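Local atomic coordinates of nucleocapsid (Crimean-congo hemorrhagic fever virus, PDB entry 4AKL), a protein that binds single- and double-stranded RNA, probably takes part in packaging the viral genome, and very likely also cuts double-stranded DNA without sequence preference. Residues V47-G52 and D60-S65; E435-G440 and I448-H453; F324-Q329 and T351-G356. One frame throughout, in Å; residues are numbered along the deposited sequence. Where two conformers were deposited one is given.

Contact 1: V47-G52 and D60-S65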
loop_
_atom_site.group_PDB
_atom_site.type_symbol
_atom_site.label_atom_id
_atom_site.label_comp_id
_atom_site.label_asym_id
_atom_site.label_seq_id
_atom_site.Cartn_x
_atom_site.Cartn_y
_atom_site.Cartn_z
ATOM N N VAL A 47 -16.806 22.416 9.793
ATOM C CA VAL A 47 -16.610 22.188 11.223
ATOM C C VAL A 47 -17.881 22.641 12.005
ATOM O O VAL A 47 -18.362 21.921 12.893
ATOM C CB VAL A 47 -15.355 22.875 11.775
ATOM C CG1 VAL A 47 -15.340 22.803 13.326
ATOM C CG2 VAL A 47 -14.046 22.255 11.143
ATOM N N PHE A 48 -18.404 23.812 11.642
ATOM C CA PHE A 48 -19.541 24.398 12.317
ATOM C C PHE A 48 -20.793 23.595 12.039
ATOM O O PHE A 48 -21.577 23.399 12.930
ATOM C CB PHE A 48 -19.754 25.868 11.908
ATOM C CG PHE A 48 -18.547 26.695 12.090
ATOM C CD1 PHE A 48 -17.958 26.792 13.336
ATOM C CD2 PHE A 48 -17.957 27.356 11.000
ATOM C CE1 PHE A 48 -16.815 27.548 13.517
ATOM C CE2 PHE A 48 -16.811 28.114 11.167
ATOM C CZ PHE A 48 -16.230 28.215 12.432
ATOM N N GLN A 49 -20.955 23.146 10.795
ATOM C CA GLN A 49 -22.052 22.253 10.435
ATOM C C GLN A 49 -21.994 20.986 11.271
ATOM O O GLN A 49 -23.011 20.560 11.852
ATOM C CB GLN A 49 -22.014 21.863 8.957
ATOM C CG GLN A 49 -22.327 22.992 7.937
ATOM C CD GLN A 49 -22.272 22.458 6.507
ATOM O OE1 GLN A 49 -22.445 21.240 6.269
ATOM N NE2 GLN A 49 -22.010 23.327 5.568
ATOM N N MET A 50 -20.799 20.399 11.337
ATOM C CA MET A 50 -20.579 19.170 12.093
ATOM C C MET A 50 -20.969 19.376 13.535
ATOM O O MET A 50 -21.720 18.577 14.078
ATOM C CB MET A 50 -19.110 18.680 11.989
ATOM C CG MET A 50 -18.891 17.284 12.455
ATOM S SD MET A 50 -19.881 16.022 11.532
ATOM C CE MET A 50 -18.782 15.656 10.204
ATOM N N ALA A 51 -20.492 20.477 14.132
ATOM C CA ALA A 51 -20.771 20.809 15.507
ATOM C C ALA A 51 -22.278 21.038 15.804
ATOM O O ALA A 51 -22.733 20.797 16.920
ATOM C CB ALA A 51 -19.955 22.059 15.905
ATOM N N GLY A 52 -23.032 21.536 14.817
ATOM C CA GLY A 52 -24.493 21.754 14.962
ATOM C C GLY A 52 -25.342 20.535 14.581
ATOM O O GLY A 52 -26.546 20.555 14.714
ATOM N N ASP A 60 -22.402 12.016 8.659
ATOM C CA ASP A 60 -21.703 11.301 7.560
ATOM C C ASP A 60 -21.786 12.143 6.292
ATOM O O ASP A 60 -20.838 12.267 5.574
ATOM C CB ASP A 60 -22.340 9.949 7.235
ATOM C CG ASP A 60 -22.254 8.953 8.375
ATOM O OD1 ASP A 60 -21.190 8.821 8.982
ATOM O OD2 ASP A 60 -23.287 8.290 8.648
ATOM N N SER A 61 -22.954 12.708 6.050
ATOM C CA SER A 61 -23.194 13.568 4.918
ATOM C C SER A 61 -22.282 14.827 4.923
ATOM O O SER A 61 -21.716 15.203 3.875
ATOM C CB SER A 61 -24.678 13.956 4.914
ATOM O OG SER A 61 -24.963 14.926 3.920
ATOM N N ILE A 62 -22.144 15.459 6.097
ATOM C CA ILE A 62 -21.266 16.634 6.246
ATOM C C ILE A 62 -19.815 16.240 5.920
ATOM O O ILE A 62 -19.116 16.905 5.120
ATOM C CB ILE A 62 -21.351 17.256 7.651
ATOM C CG1 ILE A 62 -22.757 17.842 7.893
ATOM C CG2 ILE A 62 -20.287 18.342 7.817
ATOM C CD1 ILE A 62 -23.205 17.923 9.418
ATOM N N TYR A 63 -19.382 15.139 6.516
ATOM C CA TYR A 63 -18.010 14.657 6.306
ATOM C C TYR A 63 -17.778 14.257 4.853
ATOM O O TYR A 63 -16.708 14.547 4.304
ATOM C CB TYR A 63 -17.645 13.502 7.212
ATOM C CG TYR A 63 -16.290 12.982 6.865
ATOM C CD1 TYR A 63 -15.127 13.626 7.300
ATOM C CD2 TYR A 63 -16.153 11.851 6.076
ATOM C CE1 TYR A 63 -13.851 13.127 6.939
ATOM C CE2 TYR A 63 -14.908 11.358 5.726
ATOM C CZ TYR A 63 -13.758 11.991 6.155
ATOM O OH TYR A 63 -12.538 11.452 5.784
ATOM N N ALA A 64 -18.760 13.584 4.245
ATOM C CA ALA A 64 -18.618 13.159 2.859
ATOM C C ALA A 64 -18.586 14.384 1.945
ATOM O O ALA A 64 -17.863 14.373 0.988
ATOM C CB ALA A 64 -19.727 12.151 2.450
ATOM N N SER A 65 -19.335 15.437 2.254
ATOM C CA SER A 65 -19.317 16.676 1.444
ATOM C C SER A 65 -17.984 17.393 1.555
ATOM O O SER A 65 -17.485 17.927 0.554
ATOM C CB SER A 65 -20.401 17.685 1.863
ATOM O OG SER A 65 -21.684 17.198 1.659
#

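Contact 2: E435-G440 and I448-H453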
loop_
_atom_site.group_PDB
_atom_site.type_symbol
_atom_site.label_atom_id
_atom_site.label_comp_id
_atom_site.label_asym_id
_atom_site.label_seq_id
_atom_site.Cartn_x
_atom_site.Cartn_y
_atom_site.Cartn_z
ATOM N N GLU A 435 -9.927 17.325 11.717
ATOM C CA GLU A 435 -10.643 18.140 12.675
ATOM C C GLU A 435 -12.129 17.941 12.466
ATOM O O GLU A 435 -12.887 17.769 13.417
ATOM C CB GLU A 435 -10.209 19.610 12.592
ATOM C CG GLU A 435 -8.719 19.812 13.093
ATOM C CD GLU A 435 -8.110 21.187 12.761
ATOM O OE1 GLU A 435 -8.492 21.818 11.735
ATOM O OE2 GLU A 435 -7.238 21.647 13.534
ATOM N N ILE A 436 -12.541 17.912 11.206
ATOM C CA ILE A 436 -13.940 17.653 10.875
ATOM C C ILE A 436 -14.390 16.257 11.366
ATOM O O ILE A 436 -15.472 16.148 12.012
ATOM C CB ILE A 436 -14.203 17.834 9.383
ATOM C CG1 ILE A 436 -14.039 19.290 8.984
ATOM C CG2 ILE A 436 -15.610 17.380 8.997
ATOM C CD1 ILE A 436 -13.937 19.466 7.504
ATOM N N GLN A 437 -13.607 15.205 11.090
ATOM C CA GLN A 437 -13.935 13.841 11.596
ATOM C C GLN A 437 -14.044 13.868 13.114
ATOM O O GLN A 437 -14.963 13.224 13.703
ATOM C CB GLN A 437 -12.907 12.723 11.258
ATOM C CG GLN A 437 -12.472 12.545 9.797
ATOM C CD GLN A 437 -11.470 11.358 9.536
ATOM O OE1 GLN A 437 -10.585 11.385 8.585
ATOM N NE2 GLN A 437 -11.636 10.297 10.347
ATOM N N LYS A 438 -13.125 14.579 13.750
ATOM C CA LYS A 438 -13.039 14.597 15.191
ATOM C C LYS A 438 -14.222 15.294 15.858
ATOM O O LYS A 438 -14.652 14.873 16.934
ATOM C CB LYS A 438 -11.735 15.287 15.610
ATOM C CG LYS A 438 -11.404 15.147 17.053
ATOM C CD LYS A 438 -9.883 15.445 17.350
ATOM C CE LYS A 438 -9.563 16.846 17.831
ATOM N NZ LYS A 438 -8.982 16.855 19.239
ATOM N N THR A 439 -14.720 16.359 15.232
ATOM C CA THR A 439 -15.870 17.112 15.731
ATOM C C THR A 439 -17.106 16.218 15.830
ATOM O O THR A 439 -17.850 16.272 16.812
ATOM C CB THR A 439 -16.195 18.301 14.798
ATOM O OG1 THR A 439 -15.085 19.177 14.741
ATOM C CG2 THR A 439 -17.369 19.062 15.274
ATOM N N GLY A 440 -17.302 15.395 14.823
ATOM C CA GLY A 440 -18.488 14.586 14.704
ATOM C C GLY A 440 -18.460 13.164 15.235
ATOM O O GLY A 440 -19.533 12.584 15.444
ATOM N N ILE A 448 -9.829 2.612 11.386
ATOM C CA ILE A 448 -9.151 3.308 10.291
ATOM C C ILE A 448 -9.548 4.754 10.201
ATOM O O ILE A 448 -10.742 5.039 9.997
ATOM C CB ILE A 448 -9.529 2.636 8.931
ATOM C CG1 ILE A 448 -8.917 1.230 8.823
ATOM C CG2 ILE A 448 -9.094 3.516 7.678
ATOM C CD1 ILE A 448 -7.479 1.214 9.104
ATOM N N VAL A 449 -8.572 5.660 10.334
ATOM C CA VAL A 449 -8.803 7.111 10.178
ATOM C C VAL A 449 -8.154 7.516 8.840
ATOM O O VAL A 449 -6.918 7.626 8.766
ATOM C CB VAL A 449 -8.243 7.873 11.345
ATOM C CG1 VAL A 449 -8.365 9.413 11.154
ATOM C CG2 VAL A 449 -8.966 7.460 12.607
ATOM N N ALA A 450 -8.994 7.703 7.800
ATOM C CA ALA A 450 -8.512 8.061 6.447
ATOM C C ALA A 450 -7.490 9.224 6.417
ATOM O O ALA A 450 -6.499 9.146 5.744
ATOM C CB ALA A 450 -9.676 8.433 5.510
ATOM N N SER A 451 -7.760 10.279 7.154
ATOM C CA SER A 451 -6.866 11.455 7.187
ATOM C C SER A 451 -5.513 11.123 7.781
ATOM O O SER A 451 -4.515 11.688 7.358
ATOM C CB SER A 451 -7.525 12.601 7.961
ATOM O OG SER A 451 -7.851 12.160 9.271
ATOM N N GLU A 452 -5.472 10.214 8.758
ATOM C CA GLU A 452 -4.186 9.717 9.304
ATOM C C GLU A 452 -3.384 8.887 8.282
ATOM O O GLU A 452 -2.156 9.060 8.185
ATOM C CB GLU A 452 -4.385 8.922 10.594
ATOM C CG GLU A 452 -4.804 9.814 11.710
ATOM C CD GLU A 452 -5.013 9.117 13.005
ATOM O OE1 GLU A 452 -4.767 7.920 13.071
ATOM O OE2 GLU A 452 -5.427 9.785 13.975
ATOM N N HIS A 453 -4.084 8.020 7.523
ATOM C CA HIS A 453 -3.504 7.222 6.424
ATOM C C HIS A 453 -2.907 8.223 5.410
ATOM O O HIS A 453 -1.793 8.053 4.935
ATOM C CB HIS A 453 -4.659 6.348 5.858
ATOM C CG HIS A 453 -4.313 5.407 4.746
ATOM N ND1 HIS A 453 -3.363 4.403 4.858
ATOM C CD2 HIS A 453 -4.841 5.286 3.505
ATOM C CE1 HIS A 453 -3.314 3.724 3.719
ATOM N NE2 HIS A 453 -4.202 4.239 2.882
#

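Contact 3: F324-Q329 and T351-G356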
loop_
_atom_site.group_PDB
_atom_site.type_symbol
_atom_site.label_atom_id
_atom_site.label_comp_id
_atom_site.label_asym_id
_atom_site.label_seq_id
_atom_site.Cartn_x
_atom_site.Cartn_y
_atom_site.Cartn_z
ATOM N N PHE A 324 -15.009 -1.570 -19.237
ATOM C CA PHE A 324 -14.296 -0.654 -18.301
ATOM C C PHE A 324 -14.854 0.753 -18.258
ATOM O O PHE A 324 -14.969 1.311 -17.183
ATOM C CB PHE A 324 -12.792 -0.592 -18.617
ATOM C CG PHE A 324 -12.074 0.464 -17.854
ATOM C CD1 PHE A 324 -11.663 0.236 -16.547
ATOM C CD2 PHE A 324 -11.841 1.702 -18.412
ATOM C CE1 PHE A 324 -11.012 1.236 -15.828
ATOM C CE2 PHE A 324 -11.187 2.691 -17.691
ATOM C CZ PHE A 324 -10.780 2.454 -16.433
ATOM N N PRO A 325 -15.230 1.335 -19.427
ATOM C CA PRO A 325 -15.728 2.711 -19.369
ATOM C C PRO A 325 -16.977 2.935 -18.472
ATOM O O PRO A 325 -17.167 4.044 -17.944
ATOM C CB PRO A 325 -16.061 3.019 -20.832
ATOM C CG PRO A 325 -15.207 2.048 -21.611
ATOM C CD PRO A 325 -15.270 0.819 -20.803
ATOM N N THR A 326 -17.781 1.898 -18.290
ATOM C CA THR A 326 -18.931 1.927 -17.340
ATOM C C THR A 326 -18.490 1.887 -15.856
ATOM O O THR A 326 -19.186 2.452 -14.938
ATOM C CB THR A 326 -19.928 0.785 -17.655
ATOM O OG1 THR A 326 -19.378 -0.463 -17.236
ATOM C CG2 THR A 326 -20.254 0.723 -19.179
ATOM N N VAL A 327 -17.345 1.235 -15.573
ATOM C CA VAL A 327 -16.817 1.259 -14.200
ATOM C C VAL A 327 -16.353 2.682 -13.907
ATOM O O VAL A 327 -16.643 3.263 -12.872
ATOM C CB VAL A 327 -15.637 0.290 -13.990
ATOM C CG1 VAL A 327 -15.108 0.416 -12.592
ATOM C CG2 VAL A 327 -16.062 -1.164 -14.271
ATOM N N SER A 328 -15.618 3.221 -14.866
ATOM C CA SER A 328 -15.147 4.582 -14.832
ATOM C C SER A 328 -16.306 5.558 -14.650
ATOM O O SER A 328 -16.247 6.467 -13.841
ATOM C CB SER A 328 -14.344 4.875 -16.098
ATOM O OG SER A 328 -14.051 6.254 -16.236
ATOM N N GLN A 329 -17.377 5.356 -15.387
ATOM C CA GLN A 329 -18.517 6.259 -15.289
ATOM C C GLN A 329 -19.150 6.176 -13.891
ATOM O O GLN A 329 -19.464 7.209 -13.267
ATOM C CB GLN A 329 -19.556 5.952 -16.335
ATOM C CG GLN A 329 -20.561 7.107 -16.518
ATOM C CD GLN A 329 -19.935 8.222 -17.296
ATOM O OE1 GLN A 329 -19.221 7.974 -18.286
ATOM N NE2 GLN A 329 -20.169 9.444 -16.871
ATOM N N THR A 351 -27.428 -2.630 -10.620
ATOM C CA THR A 351 -26.964 -2.316 -11.968
ATOM C C THR A 351 -27.175 -3.518 -12.932
ATOM O O THR A 351 -27.026 -4.666 -12.520
ATOM C CB THR A 351 -25.513 -1.837 -12.014
ATOM O OG1 THR A 351 -25.187 -1.488 -13.370
ATOM C CG2 THR A 351 -24.573 -2.896 -11.514
ATOM N N PRO A 352 -27.556 -3.255 -14.203
ATOM C CA PRO A 352 -27.642 -4.360 -15.151
ATOM C C PRO A 352 -26.313 -4.954 -15.531
ATOM O O PRO A 352 -26.282 -6.086 -15.996
ATOM C CB PRO A 352 -28.283 -3.716 -16.381
ATOM C CG PRO A 352 -29.044 -2.629 -15.838
ATOM C CD PRO A 352 -28.133 -2.046 -14.782
ATOM N N MET A 353 -25.233 -4.200 -15.352
ATOM C CA MET A 353 -23.894 -4.674 -15.682
ATOM C C MET A 353 -23.544 -5.836 -14.784
ATOM O O MET A 353 -23.668 -5.705 -13.537
ATOM C CB MET A 353 -22.863 -3.575 -15.416
ATOM C CG MET A 353 -23.049 -2.285 -16.212
ATOM S SD MET A 353 -23.168 -2.462 -17.976
ATOM C CE MET A 353 -21.617 -3.306 -18.362
ATOM N N LYS A 354 -23.113 -6.967 -15.377
ATOM C CA LYS A 354 -22.756 -8.155 -14.576
ATOM C C LYS A 354 -21.629 -7.898 -13.578
ATOM O O LYS A 354 -21.579 -8.522 -12.511
ATOM C CB LYS A 354 -22.380 -9.329 -15.494
ATOM C CG LYS A 354 -23.565 -10.049 -16.064
ATOM C CD LYS A 354 -23.117 -11.153 -17.007
ATOM C CE LYS A 354 -24.298 -11.842 -17.714
ATOM N NZ LYS A 354 -23.898 -12.493 -18.997
ATOM N N TRP A 355 -20.720 -6.957 -13.889
ATOM C CA TRP A 355 -19.637 -6.677 -12.970
ATOM C C TRP A 355 -20.092 -6.109 -11.634
ATOM O O TRP A 355 -19.320 -6.152 -10.673
ATOM C CB TRP A 355 -18.550 -5.756 -13.599
ATOM C CG TRP A 355 -18.952 -4.325 -13.931
ATOM C CD1 TRP A 355 -19.213 -3.851 -15.169
ATOM C CD2 TRP A 355 -19.094 -3.188 -13.022
ATOM N NE1 TRP A 355 -19.527 -2.534 -15.101
ATOM C CE2 TRP A 355 -19.461 -2.093 -13.803
ATOM C CE3 TRP A 355 -18.970 -3.017 -11.645
ATOM C CZ2 TRP A 355 -19.724 -0.823 -13.267
ATOM C CZ3 TRP A 355 -19.192 -1.738 -11.097
ATOM C CH2 TRP A 355 -19.573 -0.651 -11.926
ATOM N N GLY A 356 -21.338 -5.585 -11.556
ATOM C CA GLY A 356 -21.817 -4.939 -10.353
ATOM C C GLY A 356 -21.804 -5.886 -9.177
ATOM O O GLY A 356 -21.168 -5.652 -8.170
#

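Contact 1: V47-G52 and D60-S65
M50 and Q49 pack against I62 and Y63, joining two consecutive helices that run almost exactly antiparallel, their segment axes 9.6 Å apart at an angle of 170°. The backbones are nearest at M50 and I62, whose CA atoms are 6.4 Å apart. The purely hydrophobic part rests on the methyl group of M50: CE lies 3.9 Å from CG2 of I62 and equally close to CB of Y63. With CG anti to the backbone N (chi1 -166°), the thioether chain then bends at both following torsions, which swings CE across to the second helix.

A second set of contacts brings carbon against oxygen. CD1 of I62 reaches the backbone of the other helix, 3.6 Å from O of Q49, while the amide oxygen OE1 of Q49 lies 3.8 Å from CG1 of the same isoleucine. No hydrogen bond crosses the interface; the one side-chain bond here stays within 60-65, from S65 OG to S61 O.

The two helices, 45-52 and 56-71, form an antiparallel helical hairpin. F46, one residue before 47-52 on the first helix, lies against I62 and S65, and helix 425-440 packs on the hairpin, I436 and T439 touching M50 and Q437 touching Y63.

Contact 2: E435-G440 and I448-H453
Two consecutive helices joined by a loop, near the C-terminal end of the chain, bring Q437, in the last turns of helix 425-440, against the N-terminal turn of helix 450-460. V449 occupies the N-cap position of that second helix, and the connecting loop contains neither helix nor strand. The contact is small and buried, and the Q437 side chain spans it almost alone.

Two deposited conformers exist for Q437, so its details apply to the one described here. Its CG lies anti to the carbonyl carbon (chi1 -52°) and the chain is extended beyond it, which carries the terminal amide across to the opposite backbone, where CA atoms come no closer than the 8.6 Å between Q437 and V449. The amide presents two different ends. NE2 lies 3.5 Å from the methyl CG1 of V449, a packing contact, whereas OE1 faces S451 and accepts from both its hydroxyl and, weakly, its backbone N at 3.4 Å. The S451 N-H lies in the first turn of its helix, so the carboxamide of Q437, coming from another helix, gives that N-H a weakly bonded acceptor.

Around the pair, M446 of the connecting loop packs on Q437, while R176 and M169 of helix 163-181 lie against V449 and S451 respectively. The stronger bond, from S451 OG to Q437 OE1, is 2.9 Å long and arrives from above the amide plane, 61° out of it, with a C=O...donor angle of 118°.

Contact 3: F324-Q329 and T351-G356
The indole of W355 is engaged on one face by V327 and at its nitrogen edge by T326, neighbours in sequence at the start of helix 324-336. Over the face stands the methyl CG2 of V327, in a CH-pi contact 3.8 Å from the centroid of the five-membered ring and 20° off its normal; its nearest ring atom is CE2, at 3.6 Å. The six-membered part of the indole lies against the helix backbone, CZ2 3.7 Å from CA of V327. At the edge, NE1 of W355 donates to OG1 of T326 over 3.0 Å, the acceptor tilted 18° from the ring plane and the N-H...O angle 152°.

T326 holds OG1 between its backbone N and carbonyl carbon, a rotamer that turns the hydroxyl to the indole. M353, its chain folded twice, meets it tip to tip, CE 3.8 Å from OG1. On the helix side, V327 also packs on V319 and on L314 of helix 306-316.

This is structural packing of the start of helix 355-360, and of M353 in the loop before it, against helix 324-336. Its chemistry is mixed. T326 OG1 accepts from the indole N-H and donates to the carbonyl O of T323, just before the segment, so the hydroxyl links a buried tryptophan to the backbone. The methyl over the face and the NE1 bond at the edge together probably restrict the rotation of the ring.

How the contacts relate
Along the chain the order is contact 1, contact 3, contact 2, one after another without overlap. Contacts 1 and 2 are neighbours in space, with centres 12 Å apart, although some 370 residues of sequence separate them. They meet through helix 425-440, which packs on the hairpin of helices 45-52 and 56-71: CG of M50 lies 3.6 Å from O of I436. Residues from near both ends of the chain are thereby brought together in one helical cluster. Contact 3 lies apart, its centre 31 Å from each of the others, and nearest atoms about 16 Å from contact 1 and 19 Å from contact 2, in a separate region of this predominantly helical protein.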